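Local coordinates for protein uncharacterized ACR, COG1565 superfamily (Burkholderia thailandensis, PDB 4F3N) that is uncharacterised but has the fold of an S-adenosylmethionine-dependent methyltransferase and may symmetrically dimethylate protein arginines, at residues 124-129 and 153-158; 142-147 and 172-177; 271-276 and 313-318; 294-299 and 408-413; 353-358 and 412-417. One frame throughout, in Å; residues are numbered along the deposited sequence.

Contacts 2, 4 and 5 are strand pairings spread across the mixed seven-stranded sheet, contact 5 at its outermost strand 356-362: 140-144 with 168-172, 293-298 with 407-414, and 407-414 with 356-362. The centres of contacts 2 and 4 are about 17 Å apart. Contacts 4 and 5 share F412 and S413, their centres about 12 Å apart. Contact 1 joins two helices on the sheet and touches contact 4 through P128 and F295. Contact 3, about 32 Å from contact 1 between centres, links a separate antiparallel sheet to a small mixed one. Along the chain contacts 1 and 2 alternate, as do 3 and 4. The strand order 3-2-1-4-5-7-6 is that of class I methyltransferases.

Contact 1: residues 124-129 and 153-158; sequences TLARPV and AGLLTA
Helix segments 124-129 and 153-158 pass each other at A126 and L155 with their axes 8.9 Å apart and a crossing angle of -61°. L155 gives the largest share of the contact. With CG turned anti to its backbone N (chi1 -163°), its isobutyl group reaches across the gap and lays CD1 against the backbone of A126, 3.6 Å from A126 CA. The same methyl borders V129, whose CG2 is 4.4 Å from L155 CD1. The other branch meets L125 methyl to methyl, with L155 CD2 4.2 Å from L125 CD2. One turn further along helix 150-161, the two small residues meet directly, A126 CB standing 3.6 Å from A158 CB. Helix 118-136 is kinked here: P128 has no N-H to give to the preceding turn, and R127 N bonds back only three residues, to T124 O at 3.1 Å, while V129 N resumes the regular pattern with L125 O. In the partner helix, T157 OG1 donates to A153 O at 2.9 Å, and T157 N meets that oxygen from the opposite face of its plane, so the threonine hydroxyl is satisfied within its own helix. Both helices cover the sheet face that carries E143 and F295. F366 of helix 363-369 packs on L125 and P128, and the side chain of L125 lies about 6 Å from that of N214, a residue that binds S-adenosylhomocysteine. With methyl groups and helix backbone as the touching surfaces, the join is purely apolar and buried, its closeness set by two alanines and one leucine tip.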
# COMPACT_ATOMS: atom_id res chain seq x y z
N THR A 124 1.17 13.70 12.90
CA THR A 124 0.76 12.72 13.87
C THR A 124 1.63 11.50 13.82
O THR A 124 2.04 11.00 14.86
CB THR A 124 -0.72 12.35 13.67
OG1 THR A 124 -1.50 13.56 13.72
CG2 THR A 124 -1.21 11.36 14.79
N LEU A 125 1.88 10.98 12.62
CA LEU A 125 2.75 9.78 12.46
C LEU A 125 4.14 9.99 13.04
O LEU A 125 4.76 9.06 13.49
CB LEU A 125 2.85 9.39 10.99
CG LEU A 125 3.71 8.21 10.56
CD1 LEU A 125 3.19 6.93 11.21
CD2 LEU A 125 3.71 8.10 9.00
N ALA A 126 4.63 11.24 12.97
CA ALA A 126 5.95 11.60 13.50
C ALA A 126 6.10 11.18 14.96
O ALA A 126 7.20 10.82 15.42
CB ALA A 126 6.23 13.11 13.29
N ARG A 127 5.01 11.18 15.72
CA ARG A 127 5.13 10.80 17.14
C ARG A 127 5.51 9.34 17.40
O ARG A 127 6.55 9.09 18.03
CB ARG A 127 3.90 11.26 17.90
CG ARG A 127 3.89 12.79 17.89
CD ARG A 127 2.64 13.43 18.43
NE ARG A 127 2.72 14.89 18.19
CZ ARG A 127 1.91 15.78 18.74
NH1 ARG A 127 0.94 15.39 19.57
NH2 ARG A 127 2.08 17.08 18.45
N PRO A 128 4.71 8.38 16.90
CA PRO A 128 5.21 6.99 17.00
C PRO A 128 6.49 6.71 16.23
O PRO A 128 7.26 5.84 16.65
CB PRO A 128 4.02 6.14 16.48
CG PRO A 128 3.15 7.11 15.71
CD PRO A 128 3.38 8.47 16.28
N VAL A 129 6.76 7.39 15.12
CA VAL A 129 8.04 7.21 14.45
C VAL A 129 9.18 7.62 15.39
O VAL A 129 10.13 6.89 15.58
CB VAL A 129 8.09 7.96 13.11
CG1 VAL A 129 9.49 7.98 12.49
CG2 VAL A 129 7.11 7.25 12.16
N ALA A 153 8.15 14.87 2.97
CA ALA A 153 8.35 16.27 3.34
C ALA A 153 7.71 16.56 4.70
O ALA A 153 8.33 17.20 5.58
CB ALA A 153 7.81 17.20 2.27
N GLY A 154 6.50 16.01 4.91
CA GLY A 154 5.77 16.21 6.15
C GLY A 154 6.44 15.54 7.32
O GLY A 154 6.48 16.11 8.43
N LEU A 155 6.93 14.32 7.12
CA LEU A 155 7.49 13.53 8.22
C LEU A 155 8.87 14.10 8.61
O LEU A 155 9.22 14.25 9.79
CB LEU A 155 7.58 12.07 7.81
CG LEU A 155 7.76 10.99 8.84
CD1 LEU A 155 6.77 11.09 10.01
CD2 LEU A 155 7.57 9.61 8.15
N LEU A 156 9.62 14.49 7.60
CA LEU A 156 10.93 15.11 7.84
C LEU A 156 10.76 16.38 8.66
O LEU A 156 11.46 16.62 9.68
CB LEU A 156 11.59 15.47 6.50
CG LEU A 156 12.58 14.50 5.93
CD1 LEU A 156 13.06 15.01 4.58
CD2 LEU A 156 13.77 14.37 6.90
N THR A 157 9.86 17.24 8.21
CA THR A 157 9.61 18.50 8.87
C THR A 157 9.08 18.32 10.30
O THR A 157 9.56 18.95 11.30
CB THR A 157 8.62 19.35 8.03
OG1 THR A 157 9.26 19.67 6.79
CG2 THR A 157 8.33 20.68 8.70
N ALA A 158 8.16 17.39 10.45
CA ALA A 158 7.54 17.19 11.75
C ALA A 158 8.54 16.57 12.73
O ALA A 158 8.55 16.97 13.92
CB ALA A 158 6.28 16.34 11.64

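Contact 2: residues 142-147 and 172-177; sequences MEFGAG and VDLSGE
V172 N donates to E143 O at 2.9 Å in an almost straight bond (169° at the hydrogen), and V172 O takes the N-H of G145 at 3.0 Å, within the carbonyl plane. Both polar backbone atoms of V172 are thereby used by strand 140-144 and the residue that follows it, and F144 lies opposite V172 as a parallel bridge pair. Side chains on the face of F144 and V172 finish the join. V172 spreads its two methyls: CG1, anti to the backbone N (chi1 -176°), sits 3.7 Å from F144 CD1 in an oblique approach to the ring, while CG2 turns the other way, 3.9 Å from M142 SD. L174, just past the strand end, brings CD1 to the rim of the same ring, 3.8 Å from F144 CZ and near the ring plane, the two side chains being nearly perpendicular. F281 of helix 276-288 also meets the F144 ring. E143 leads its carboxylate away from this pairing, to a hydrogen bond of OE1 with Y169 OH, and lies close to N214, which binds S-adenosylhomocysteine. D173 is held by its own loop and the helix that follows it, through L178 N and a salt bridge to R179. Q182 NE2 of that helix donates to the carbonyls of G145 and G147. Beyond F144 the chain runs through G145, A146 and G147 with positive phi throughout. Parallel first and second strands with a glycine-rich turn between the first strand and its helix fit the GxG cofactor loop of a Rossmann-type methyltransferase.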
# COMPACT_ATOMS: atom_id res chain seq x y z
N MET A 142 13.30 5.08 6.31
CA MET A 142 13.27 4.61 4.93
C MET A 142 11.82 4.46 4.50
O MET A 142 11.05 3.74 5.13
CB MET A 142 14.00 3.25 4.75
CG MET A 142 13.81 2.72 3.35
SD MET A 142 14.43 1.03 3.22
CE MET A 142 16.00 1.57 2.99
N GLU A 143 11.44 5.15 3.43
CA GLU A 143 10.08 5.04 2.93
C GLU A 143 10.11 4.29 1.58
O GLU A 143 10.90 4.58 0.68
CB GLU A 143 9.43 6.43 2.80
CG GLU A 143 8.00 6.28 2.32
CD GLU A 143 7.22 7.56 2.16
OE1 GLU A 143 7.78 8.64 2.33
OE2 GLU A 143 6.01 7.41 1.86
N PHE A 144 9.25 3.29 1.44
CA PHE A 144 9.18 2.56 0.17
C PHE A 144 8.10 3.21 -0.65
O PHE A 144 7.02 3.46 -0.14
CB PHE A 144 8.86 1.06 0.41
CG PHE A 144 8.83 0.23 -0.87
CD1 PHE A 144 9.98 -0.34 -1.37
CD2 PHE A 144 7.65 0.11 -1.61
CE1 PHE A 144 9.96 -1.07 -2.57
CE2 PHE A 144 7.60 -0.61 -2.81
CZ PHE A 144 8.76 -1.19 -3.30
N GLY A 145 8.42 3.44 -1.95
CA GLY A 145 7.51 4.04 -2.92
C GLY A 145 7.58 5.56 -2.84
O GLY A 145 8.37 6.18 -3.53
N ALA A 146 6.79 6.10 -1.93
CA ALA A 146 6.83 7.50 -1.43
C ALA A 146 5.95 8.45 -2.23
O ALA A 146 5.88 9.65 -1.93
CB ALA A 146 8.24 8.06 -1.23
N GLY A 147 5.24 7.90 -3.22
CA GLY A 147 4.33 8.77 -4.01
C GLY A 147 5.01 9.99 -4.64
O GLY A 147 6.03 9.84 -5.30
N VAL A 172 12.94 4.50 -1.39
CA VAL A 172 13.12 3.43 -2.36
C VAL A 172 12.21 3.62 -3.54
O VAL A 172 10.99 3.51 -3.41
CB VAL A 172 12.87 2.00 -1.78
CG1 VAL A 172 13.17 0.94 -2.84
CG2 VAL A 172 13.70 1.77 -0.54
N ASP A 173 12.83 3.88 -4.69
CA ASP A 173 12.15 4.20 -5.95
C ASP A 173 12.69 3.22 -6.98
O ASP A 173 13.64 3.52 -7.71
CB ASP A 173 12.44 5.66 -6.35
CG ASP A 173 11.94 6.01 -7.73
OD1 ASP A 173 10.94 5.44 -8.22
OD2 ASP A 173 12.55 6.89 -8.37
N LEU A 174 12.09 2.04 -7.02
CA LEU A 174 12.65 0.94 -7.80
C LEU A 174 12.74 1.29 -9.27
O LEU A 174 13.68 0.87 -9.93
CB LEU A 174 11.77 -0.33 -7.69
CG LEU A 174 11.57 -0.97 -6.32
CD1 LEU A 174 10.71 -2.24 -6.44
CD2 LEU A 174 12.90 -1.27 -5.66
N SER A 175 11.75 2.01 -9.79
CA SER A 175 11.69 2.25 -11.22
C SER A 175 12.55 3.42 -11.66
O SER A 175 12.87 3.53 -12.85
CB SER A 175 10.25 2.54 -11.67
OG SER A 175 9.85 3.83 -11.28
N GLY A 176 12.89 4.32 -10.74
CA GLY A 176 13.62 5.53 -11.14
C GLY A 176 12.65 6.62 -11.52
O GLY A 176 13.04 7.78 -11.65
N GLU A 177 11.38 6.26 -11.71
CA GLU A 177 10.45 7.20 -12.30
C GLU A 177 9.80 8.16 -11.30
O GLU A 177 9.23 9.17 -11.73
CB GLU A 177 9.36 6.44 -13.09
CG GLU A 177 9.89 5.60 -14.26
CD GLU A 177 9.86 6.32 -15.59
OE1 GLU A 177 9.58 7.55 -15.65
OE2 GLU A 177 10.13 5.65 -16.62

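Contact 3: residues 271-276 and 313-318; sequences VTETHD and QGTLMC
E273 reaches from strand 271-274, part of the five-stranded antiparallel sheet, to G314, T315 and L316 in the loop entering strand 317-319 of the small mixed sheet. Its CB points toward that loop. CG is turned anti to the carbonyl carbon (chi1 -58°), and a bend at chi2 then swings the carboxylate over the loop backbone, CD coming 3.4 Å from T315 N. L224 and A339 pack on this side chain from the two sheets. OE1 faces the threonine: it lies 3.1 Å from T315 OG1, whose proton has another possible acceptor, takes a weak bond from T315 N, and is hydrogen-bonded to Y306 OH. T315 OG1 is also bonded to H340 N. OE2 takes two successive amides from one face of its plane. T315 N arrives at 3.0 Å on the syn side, 24° out of the carboxylate plane, whereas L316 N, at 3.1 Å, stands well above it, 66° out. This many donors would probably hold the group fixed in rotation and stabilise its negative charge. G314, at positive phi, brings its backbone so near that G314 CA is 3.6 Å from E273 OE2. T272 OG1 flanks the same glycine. A water also joins in, donating to E273 OE2 at 2.7 Å and to Q313 O at 3.0 Å.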
# COMPACT_ATOMS: atom_id res chain seq x y z
N VAL A 271 -14.92 -15.23 -5.80
CA VAL A 271 -13.72 -14.80 -6.50
C VAL A 271 -13.01 -13.85 -5.56
O VAL A 271 -13.64 -13.01 -4.96
CB VAL A 271 -14.02 -14.14 -7.87
CG1 VAL A 271 -12.71 -13.72 -8.56
CG2 VAL A 271 -14.75 -15.12 -8.78
N THR A 272 -11.70 -14.03 -5.38
CA THR A 272 -10.96 -13.21 -4.43
C THR A 272 -9.48 -13.16 -4.82
O THR A 272 -9.06 -13.72 -5.84
CB THR A 272 -11.18 -13.72 -2.98
OG1 THR A 272 -10.76 -12.69 -2.07
CG2 THR A 272 -10.42 -15.08 -2.73
N GLU A 273 -8.70 -12.48 -4.00
CA GLU A 273 -7.29 -12.21 -4.31
C GLU A 273 -6.42 -12.93 -3.33
O GLU A 273 -6.79 -13.05 -2.15
CB GLU A 273 -6.97 -10.72 -4.16
CG GLU A 273 -7.78 -9.78 -4.99
CD GLU A 273 -9.16 -9.53 -4.42
OE1 GLU A 273 -9.28 -9.55 -3.17
OE2 GLU A 273 -10.11 -9.33 -5.20
N THR A 274 -5.27 -13.40 -3.82
CA THR A 274 -4.14 -13.73 -2.99
C THR A 274 -3.01 -12.68 -3.17
O THR A 274 -2.91 -11.99 -4.20
CB THR A 274 -3.62 -15.16 -3.21
OG1 THR A 274 -3.09 -15.28 -4.53
CG2 THR A 274 -4.76 -16.18 -3.03
N HIS A 275 -2.17 -12.58 -2.13
CA HIS A 275 -1.19 -11.49 -1.96
C HIS A 275 0.23 -11.96 -1.82
O HIS A 275 0.97 -11.46 -0.96
CB HIS A 275 -1.58 -10.63 -0.76
CG HIS A 275 -3.01 -10.22 -0.78
ND1 HIS A 275 -3.96 -11.00 -0.26
CD2 HIS A 275 -3.63 -9.09 -1.22
CE1 HIS A 275 -5.14 -10.41 -0.41
NE2 HIS A 275 -4.94 -9.24 -1.01
N ASP A 276 0.64 -12.93 -2.65
CA ASP A 276 2.01 -13.48 -2.57
C ASP A 276 3.07 -12.37 -2.67
O ASP A 276 4.08 -12.43 -1.94
CB ASP A 276 2.28 -14.55 -3.64
CG ASP A 276 1.46 -15.83 -3.44
OD1 ASP A 276 1.26 -16.25 -2.31
OD2 ASP A 276 1.04 -16.43 -4.42
N GLN A 313 -16.97 -11.16 -4.28
CA GLN A 313 -16.29 -10.62 -5.45
C GLN A 313 -14.93 -10.04 -5.06
O GLN A 313 -14.29 -9.38 -5.86
CB GLN A 313 -17.17 -9.59 -6.15
CG GLN A 313 -18.46 -10.17 -6.76
CD GLN A 313 -19.49 -9.11 -7.14
OE1 GLN A 313 -19.15 -8.06 -7.67
NE2 GLN A 313 -20.77 -9.39 -6.86
N GLY A 314 -14.48 -10.32 -3.85
CA GLY A 314 -13.17 -9.88 -3.39
C GLY A 314 -13.13 -8.37 -3.20
O GLY A 314 -14.17 -7.73 -2.92
N THR A 315 -11.94 -7.81 -3.39
CA THR A 315 -11.70 -6.39 -3.15
C THR A 315 -11.05 -5.64 -4.31
O THR A 315 -10.83 -4.43 -4.20
CB THR A 315 -10.83 -6.17 -1.92
OG1 THR A 315 -9.45 -6.57 -2.19
CG2 THR A 315 -11.42 -6.93 -0.73
N LEU A 316 -10.80 -6.31 -5.44
CA LEU A 316 -10.12 -5.63 -6.55
C LEU A 316 -10.90 -4.40 -6.96
O LEU A 316 -12.13 -4.46 -7.10
CB LEU A 316 -9.99 -6.57 -7.75
CG LEU A 316 -8.98 -6.13 -8.79
CD1 LEU A 316 -7.57 -6.40 -8.25
CD2 LEU A 316 -9.20 -6.86 -10.12
N MET A 317 -10.21 -3.29 -7.15
CA MET A 317 -10.87 -2.07 -7.57
C MET A 317 -9.92 -1.27 -8.43
O MET A 317 -8.73 -1.19 -8.16
CB MET A 317 -11.35 -1.25 -6.39
CG MET A 317 -12.40 -0.18 -6.73
SD MET A 317 -13.92 -0.74 -7.54
CE MET A 317 -14.46 -2.20 -6.63
N CYS A 318 -10.48 -0.70 -9.50
CA CYS A 318 -9.75 0.10 -10.45
C CYS A 318 -10.25 1.55 -10.39
O CYS A 318 -11.41 1.80 -10.05
CB CYS A 318 -9.93 -0.47 -11.85
SG CYS A 318 -9.58 -2.24 -11.95
O HOH W 1 -11.75 -9.94 -7.26

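Contact 4: residues 294-299 and 408-413; sequences AFFIDY and KVIAFS
A294 with F412, F296 with I410 and D298 with K408 are hydrogen-bonded antiparallel pairs, giving six N-H to O bonds. F296 N to I410 O, 2.8 Å, is nearly straight at 172°. Between them, F295 faces A411 and I297 faces V409 as non-hydrogen-bonded pairs, where CA-H groups approach carbonyls, A411 CA to within 3.0 Å of A294 O. Apolar packing occupies both faces. On one, the F296 and F412 side chains cross at about a right angle, the ring planes about 60° apart, and their edges meet, F296 CE2 4.1 Å from F412 CD2; I410 CG2 lies 3.8 Å from F296 CB. On the other, A411 CB touches F295 CD1 at 3.7 Å, and I297 CG1 runs alongside V409 CG2 at 4.2 Å. Polar ends look elsewhere. K408, bent at chi2 and chi4, takes NZ to the carbonyls of E405, L406 and G300. D298 OD2 accepts from D218 N, and OD1 receives Y299 N at 3.1 Å. I297 lies beside N214, a residue of the S-adenosylhomocysteine site. Apolar through its middle and polar at the D298-K408 end, the pairing is buried throughout, and the polar groups at that end are held by backbone partners.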
# COMPACT_ATOMS: atom_id res chain seq x y z
N ALA A 294 8.92 -1.15 11.40
CA ALA A 294 8.38 -1.01 10.04
C ALA A 294 6.90 -0.83 10.22
O ALA A 294 6.25 -1.68 10.88
CB ALA A 294 8.70 -2.19 9.13
N PHE A 295 6.36 0.28 9.72
CA PHE A 295 4.94 0.60 9.75
C PHE A 295 4.37 0.48 8.35
O PHE A 295 4.93 1.08 7.43
CB PHE A 295 4.71 2.04 10.18
CG PHE A 295 5.16 2.36 11.61
CD1 PHE A 295 4.24 2.32 12.67
CD2 PHE A 295 6.46 2.70 11.86
CE1 PHE A 295 4.62 2.65 13.97
CE2 PHE A 295 6.85 3.02 13.14
CZ PHE A 295 5.93 3.00 14.19
N PHE A 296 3.29 -0.29 8.19
CA PHE A 296 2.51 -0.34 6.96
C PHE A 296 1.12 0.18 7.20
O PHE A 296 0.46 -0.25 8.14
CB PHE A 296 2.47 -1.77 6.41
CG PHE A 296 3.84 -2.30 6.08
CD1 PHE A 296 4.51 -1.90 4.92
CD2 PHE A 296 4.47 -3.16 6.94
CE1 PHE A 296 5.78 -2.42 4.62
CE2 PHE A 296 5.76 -3.63 6.67
CZ PHE A 296 6.39 -3.26 5.51
N ILE A 297 0.71 1.16 6.41
CA ILE A 297 -0.59 1.79 6.50
C ILE A 297 -1.34 1.45 5.23
O ILE A 297 -0.82 1.69 4.12
CB ILE A 297 -0.46 3.33 6.58
CG1 ILE A 297 0.47 3.70 7.76
CG2 ILE A 297 -1.86 3.98 6.76
CD1 ILE A 297 1.75 4.38 7.33
N ASP A 298 -2.52 0.87 5.36
CA ASP A 298 -3.27 0.50 4.17
C ASP A 298 -4.68 0.07 4.52
O ASP A 298 -5.00 -0.25 5.67
CB ASP A 298 -2.55 -0.63 3.42
CG ASP A 298 -2.42 -0.41 1.94
OD1 ASP A 298 -3.38 0.11 1.30
OD2 ASP A 298 -1.34 -0.75 1.40
N TYR A 299 -5.51 0.07 3.49
CA TYR A 299 -6.86 -0.45 3.62
C TYR A 299 -6.92 -1.96 3.48
O TYR A 299 -6.24 -2.58 2.64
CB TYR A 299 -7.78 0.26 2.64
CG TYR A 299 -7.24 0.41 1.21
CD1 TYR A 299 -6.53 1.56 0.82
CD2 TYR A 299 -7.45 -0.57 0.26
CE1 TYR A 299 -6.08 1.73 -0.48
CE2 TYR A 299 -6.97 -0.42 -1.05
CZ TYR A 299 -6.30 0.73 -1.41
OH TYR A 299 -5.82 0.89 -2.69
N LYS A 408 -5.89 0.57 8.15
CA LYS A 408 -5.29 -0.09 9.29
C LYS A 408 -3.83 0.28 9.33
O LYS A 408 -3.24 0.70 8.32
CB LYS A 408 -5.39 -1.62 9.22
CG LYS A 408 -6.77 -2.17 8.87
CD LYS A 408 -7.80 -1.85 9.97
CE LYS A 408 -9.12 -2.63 9.77
NZ LYS A 408 -9.89 -2.18 8.56
N VAL A 409 -3.24 0.19 10.52
CA VAL A 409 -1.80 0.27 10.67
C VAL A 409 -1.31 -1.02 11.30
O VAL A 409 -1.80 -1.40 12.37
CB VAL A 409 -1.38 1.44 11.55
CG1 VAL A 409 0.12 1.54 11.58
CG2 VAL A 409 -2.00 2.79 11.02
N ILE A 410 -0.32 -1.64 10.66
CA ILE A 410 0.41 -2.78 11.24
C ILE A 410 1.90 -2.39 11.35
O ILE A 410 2.42 -1.68 10.51
CB ILE A 410 0.19 -4.09 10.43
CG1 ILE A 410 0.64 -5.31 11.23
CG2 ILE A 410 0.91 -4.06 9.06
CD1 ILE A 410 -0.02 -6.61 10.71
N ALA A 411 2.55 -2.80 12.44
CA ALA A 411 3.95 -2.49 12.62
C ALA A 411 4.70 -3.70 13.16
O ALA A 411 4.16 -4.47 13.95
CB ALA A 411 4.12 -1.31 13.56
N PHE A 412 5.94 -3.83 12.72
CA PHE A 412 6.88 -4.85 13.15
C PHE A 412 8.12 -4.18 13.73
O PHE A 412 8.45 -3.03 13.41
CB PHE A 412 7.27 -5.72 11.94
CG PHE A 412 6.11 -6.39 11.26
CD1 PHE A 412 5.57 -7.53 11.80
CD2 PHE A 412 5.53 -5.83 10.12
CE1 PHE A 412 4.48 -8.14 11.19
CE2 PHE A 412 4.46 -6.45 9.51
CZ PHE A 412 3.96 -7.61 10.02
N SER A 413 8.86 -4.91 14.56
CA SER A 413 10.01 -4.33 15.19
C SER A 413 11.07 -5.35 15.54
O SER A 413 10.83 -6.55 15.57
CB SER A 413 9.63 -3.56 16.46
OG SER A 413 9.00 -4.41 17.41

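Contact 5: residues 353-358 and 412-417; sequences AGADLL and FSRGID
D356 and S413 form the antiparallel hydrogen-bonded pair that adds edge strand 356-362 to strand 407-414 in the methyltransferase sheet, just after helix 343-352, which is closed by a Schellman motif with G354 at positive phi. Backbone bonds are reciprocal: D356 N to S413 O and S413 N to D356 O, both 2.9 Å. Apolar contacts line the pairing. L357 CD1 approaches the F412 ring obliquely, 4.0 Å from CE1, and L358, nearly perpendicular to I416, sets CD1 4.0 Å from I416 CG2. A132 and A135 of helix 118-136 also pack on I416. The charged contact belongs to R414, which, extended from CG to NE, brings its guanidinium alongside the helix end. R414 NH2 donates to A353 O at 2.8 Å, coming from above the carbonyl plane (44° out of it), and also to C286 O. A355 N lies over one guanidinium face, offset toward its rim. Two waters donate to D356 OD2. One bridges this oxygen to G415 N. The other donates to D356 OD2 at 2.8 Å and accepts from S413 OG at 2.7 Å and from I416 N at 3.0 Å.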
# COMPACT_ATOMS: atom_id res chain seq x y z
N ALA A 353 9.58 -13.96 9.59
CA ALA A 353 10.92 -13.52 9.28
C ALA A 353 11.70 -13.22 10.55
O ALA A 353 12.88 -12.88 10.48
CB ALA A 353 10.87 -12.29 8.39
N GLY A 354 11.05 -13.34 11.70
CA GLY A 354 11.71 -13.21 13.00
C GLY A 354 11.50 -11.86 13.69
O GLY A 354 11.94 -11.66 14.82
N ALA A 355 10.80 -10.93 13.04
CA ALA A 355 10.47 -9.65 13.69
C ALA A 355 9.34 -9.89 14.68
O ALA A 355 8.61 -10.84 14.60
CB ALA A 355 10.06 -8.56 12.66
N ASP A 356 9.27 -9.01 15.67
CA ASP A 356 8.15 -8.92 16.58
C ASP A 356 7.01 -8.16 15.94
O ASP A 356 7.24 -7.22 15.16
CB ASP A 356 8.62 -8.17 17.83
CG ASP A 356 9.82 -8.87 18.52
OD1 ASP A 356 9.76 -10.11 18.61
OD2 ASP A 356 10.81 -8.19 18.89
N LEU A 357 5.78 -8.50 16.33
CA LEU A 357 4.63 -7.68 15.99
C LEU A 357 4.55 -6.60 17.04
O LEU A 357 4.36 -6.87 18.20
CB LEU A 357 3.35 -8.47 15.98
CG LEU A 357 2.04 -7.71 15.70
CD1 LEU A 357 2.03 -7.27 14.26
CD2 LEU A 357 0.85 -8.62 16.00
N LEU A 358 4.72 -5.36 16.61
CA LEU A 358 4.69 -4.18 17.47
C LEU A 358 3.26 -3.70 17.69
O LEU A 358 2.95 -3.23 18.76
CB LEU A 358 5.56 -3.08 16.84
CG LEU A 358 5.77 -1.84 17.67
CD1 LEU A 358 6.42 -2.16 19.02
CD2 LEU A 358 6.55 -0.80 16.82
N PHE A 412 5.94 -3.83 12.72
CA PHE A 412 6.88 -4.85 13.15
C PHE A 412 8.12 -4.18 13.73
O PHE A 412 8.45 -3.03 13.41
CB PHE A 412 7.27 -5.72 11.94
CG PHE A 412 6.11 -6.39 11.26
CD1 PHE A 412 5.57 -7.53 11.80
CD2 PHE A 412 5.53 -5.83 10.12
CE1 PHE A 412 4.48 -8.14 11.19
CE2 PHE A 412 4.46 -6.45 9.51
CZ PHE A 412 3.96 -7.61 10.02
N SER A 413 8.86 -4.91 14.56
CA SER A 413 10.01 -4.33 15.19
C SER A 413 11.07 -5.35 15.54
O SER A 413 10.83 -6.55 15.57
CB SER A 413 9.63 -3.56 16.46
OG SER A 413 9.00 -4.41 17.41
N ARG A 414 12.27 -4.82 15.71
CA ARG A 414 13.38 -5.56 16.31
C ARG A 414 14.09 -4.61 17.24
O ARG A 414 14.38 -3.46 16.89
CB ARG A 414 14.36 -6.05 15.27
CG ARG A 414 13.76 -7.04 14.31
CD ARG A 414 14.89 -7.66 13.52
NE ARG A 414 14.44 -8.48 12.41
CZ ARG A 414 14.43 -9.80 12.41
NH1 ARG A 414 14.78 -10.51 13.50
NH2 ARG A 414 14.04 -10.44 11.31
N GLY A 415 14.35 -5.07 18.46
CA GLY A 415 15.03 -4.24 19.41
C GLY A 415 14.20 -3.20 20.07
O GLY A 415 14.76 -2.27 20.63
N ILE A 416 12.87 -3.34 20.02
CA ILE A 416 11.96 -2.50 20.76
C ILE A 416 11.27 -3.37 21.81
O ILE A 416 10.65 -4.38 21.48
CB ILE A 416 10.94 -1.79 19.84
CG1 ILE A 416 11.67 -0.82 18.88
CG2 ILE A 416 9.92 -1.03 20.65
CD1 ILE A 416 10.75 -0.02 17.98
N ASP A 417 11.44 -3.00 23.08
CA ASP A 417 10.87 -3.74 24.21
C ASP A 417 9.75 -2.84 24.70
O ASP A 417 9.91 -1.63 24.80
CB ASP A 417 11.94 -3.92 25.32
CG ASP A 417 13.32 -4.27 24.77
OD1 ASP A 417 13.45 -5.36 24.24
OD2 ASP A 417 14.28 -3.45 24.92
O HOH W 2 10.96 -5.38 18.91
O HOH W 3 13.80 -7.95 18.75